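Local coordinates for odorant binding protein OBP69a (Ceratitis capitata, PDB 6HHE) that probably binds and carries small odorant molecules as a secreted insect odorant-binding protein of the PBP/GOBP family, at residues T104-Y107 / I108-P112. Residues are numbered along the deposited sequence; the frame is centred on the assembly and turned at random.
Sequences TECY and IKTNP
Two donors of Thr110 grip the carbonyl oxygen of Cys106: the backbone N at 3.0 Å and the hydroxyl OG1 at 2.8 Å from Cys106 O. With OG1 anti to the carbonyl carbon of Thr110 (chi1 -60°), the hydroxyl is turned back toward the preceding turn and meets Cys106 O from above the carbonyl plane. Cys106 SG lies 4.0 Å from Thr110 OG1. With an alanine in place of Thr110, Cys106 O would probably keep just the bond from the backbone N, and the hydroxyl's contact with SG would be lost. A 2.9 Å bond from Asn111 N to Tyr107 O, straight at 173°, closes the last turn. On another face, Glu105 O accepts Lys109 N and a water, which takes a 2.6 Å bond from Lys109 NZ, brought round by a bend at the last torsion (chi4 57°). Ile108 lays CD1 against Thr104 CG2, whose OG1 bonds back to Ala100 O. Asn111 then leaves the helix and N-caps the next, OD1 to Ile114 N, while ND2 hydrogen-bonds a 2-(2-methoxyethoxy)ethanol, probably from the crystallisation liquor. The Cys88-Cys106 disulfide ties helix 96-110 to helix 78-88, where Tyr107 also packs on Leu84, and Thr104 and Ile108 pack on Phe119 of helix 112-121.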
ATOM      1  N   THR A 104      -0.986   0.973   5.881  1.00 19.29           N
ATOM      2  CA  THR A 104      -0.127   1.822   5.058  1.00 18.08           C
ATOM      3  C   THR A 104       0.216   3.125   5.777  1.00 19.65           C
ATOM      4  O   THR A 104       1.345   3.622   5.609  1.00 20.27           O
ATOM      5  CB  THR A 104      -0.793   2.084   3.704  1.00 19.50           C
ATOM      6  OG1 THR A 104      -0.905   0.844   3.010  1.00 20.98           O
ATOM      7  CG2 THR A 104       0.047   3.028   2.871  1.00 20.44           C
ATOM      8  N   GLU A 105      -0.703   3.626   6.611  1.00 21.29           N
ATOM      9  CA  GLU A 105      -0.366   4.777   7.445  1.00 21.61           C
ATOM     10  C   GLU A 105       0.808   4.441   8.337  1.00 21.32           C
ATOM     11  O   GLU A 105       1.723   5.274   8.521  1.00 21.68           O
ATOM     12  CB  GLU A 105      -1.558   5.208   8.294  1.00 22.26           C
ATOM     13  CG  GLU A 105      -2.547   6.007   7.505  1.00 34.45           C
ATOM     14  CD  GLU A 105      -3.661   6.541   8.364  1.00 59.65           C
ATOM     15  OE1 GLU A 105      -4.251   5.751   9.134  1.00 64.59           O
ATOM     16  OE2 GLU A 105      -3.923   7.757   8.280  1.00 63.97           O
ATOM     17  N   CYS A 106       0.819   3.225   8.904  1.00 19.63           N
ATOM     18  CA  CYS A 106       1.951   2.795   9.720  1.00 22.09           C
ATOM     19  C   CYS A 106       3.228   2.695   8.872  1.00 18.65           C
ATOM     20  O   CYS A 106       4.308   3.149   9.292  1.00 19.34           O
ATOM     21  CB  CYS A 106       1.595   1.488  10.396  1.00 21.06           C
ATOM     22  SG  CYS A 106       2.965   0.877  11.440  1.00 32.97           S
ATOM     23  N   TYR A 107       3.134   2.129   7.666  1.00 17.80           N
ATOM     24  CA  TYR A 107       4.313   2.064   6.787  1.00 17.37           C
ATOM     25  C   TYR A 107       4.890   3.436   6.503  1.00 17.62           C
ATOM     26  O   TYR A 107       6.116   3.597   6.482  1.00 18.15           O
ATOM     27  CB  TYR A 107       3.953   1.410   5.458  1.00 17.61           C
ATOM     28  CG  TYR A 107       3.569  -0.037   5.481  1.00 17.24           C
ATOM     29  CD1 TYR A 107       3.918  -0.914   6.528  1.00 17.99           C
ATOM     30  CD2 TYR A 107       2.889  -0.548   4.390  1.00 20.06           C
ATOM     31  CE1 TYR A 107       3.574  -2.263   6.449  1.00 19.70           C
ATOM     32  CE2 TYR A 107       2.498  -1.907   4.326  1.00 21.75           C
ATOM     33  CZ  TYR A 107       2.874  -2.739   5.347  1.00 21.88           C
ATOM     34  OH  TYR A 107       2.462  -4.052   5.208  1.00 23.60           O
ATOM     35  N   ILE A 108       4.029   4.436   6.285  1.00 19.43           N
ATOM     36  CA  ILE A 108       4.483   5.781   5.930  1.00 17.21           C
ATOM     37  C   ILE A 108       5.221   6.404   7.101  1.00 19.91           C
ATOM     38  O   ILE A 108       6.252   7.082   6.912  1.00 22.17           O
ATOM     39  CB  ILE A 108       3.258   6.594   5.522  1.00 19.52           C
ATOM     40  CG1 ILE A 108       2.780   6.192   4.121  1.00 18.51           C
ATOM     41  CG2 ILE A 108       3.578   8.123   5.580  1.00 23.73           C
ATOM     42  CD1 ILE A 108       1.343   6.661   3.796  1.00 20.71           C
ATOM     43  N   LYS A 109       4.727   6.155   8.328  1.00 19.74           N
ATOM     44  CA  LYS A 109       5.416   6.644   9.531  1.00 22.18           C
ATOM     45  C   LYS A 109       6.752   5.945   9.728  1.00 23.06           C
ATOM     46  O   LYS A 109       7.729   6.575  10.182  1.00 24.45           O
ATOM     47  CB  LYS A 109       4.561   6.435  10.790  1.00 27.18           C
ATOM     48  CG  LYS A 109       3.371   7.371  10.894  1.00 50.48           C
ATOM     49  CD  LYS A 109       2.617   7.164  12.200  1.00 65.05           C
ATOM     50  CE  LYS A 109       1.375   8.040  12.248  1.00 73.78           C
ATOM     51  NZ  LYS A 109       0.491   7.767  11.078  1.00 75.21           N
ATOM     52  N   THR A 110       6.848   4.659   9.341  1.00 19.65           N
ATOM     53  CA  THR A 110       8.020   3.828   9.618  1.00 19.18           C
ATOM     54  C   THR A 110       9.135   4.048   8.617  1.00 20.21           C
ATOM     55  O   THR A 110      10.303   4.158   9.012  1.00 22.85           O
ATOM     56  CB  THR A 110       7.592   2.365   9.645  1.00 18.73           C
ATOM     57  OG1 THR A 110       6.605   2.244  10.689  1.00 23.51           O
ATOM     58  CG2 THR A 110       8.768   1.418   9.917  1.00 21.33           C
ATOM     59  N   ASN A 111       8.812   4.119   7.326  1.00 18.20           N
ATOM     60  CA  ASN A 111       9.813   4.355   6.296  1.00 17.58           C
ATOM     61  C   ASN A 111       9.280   5.337   5.268  1.00 17.75           C
ATOM     62  O   ASN A 111       8.815   4.947   4.187  1.00 18.35           O
ATOM     63  CB  ASN A 111      10.227   3.042   5.617  1.00 16.65           C
ATOM     64  CG  ASN A 111      11.542   3.192   4.909  1.00 15.36           C
ATOM     65  OD1 ASN A 111      11.851   4.262   4.359  1.00 17.61           O
ATOM     66  ND2 ASN A 111      12.323   2.107   4.899  1.00 17.98           N
ATOM     67  N   PRO A 112       9.320   6.623   5.567  1.00 19.40           N
ATOM     68  CA  PRO A 112       8.774   7.596   4.636  1.00 20.17           C
ATOM     69  C   PRO A 112       9.485   7.662   3.310  1.00 20.00           C
ATOM     70  O   PRO A 112       8.851   7.985   2.305  1.00 21.04           O
ATOM     71  CB  PRO A 112       8.880   8.931   5.405  1.00 23.49           C
ATOM     72  CG  PRO A 112       9.799   8.697   6.489  1.00 20.30           C
ATOM     73  CD  PRO A 112       9.719   7.208   6.847  1.00 22.19           C
TER
HETATM   74  O   HOH W   1       1.137   8.140   8.549  1.00 33.47           O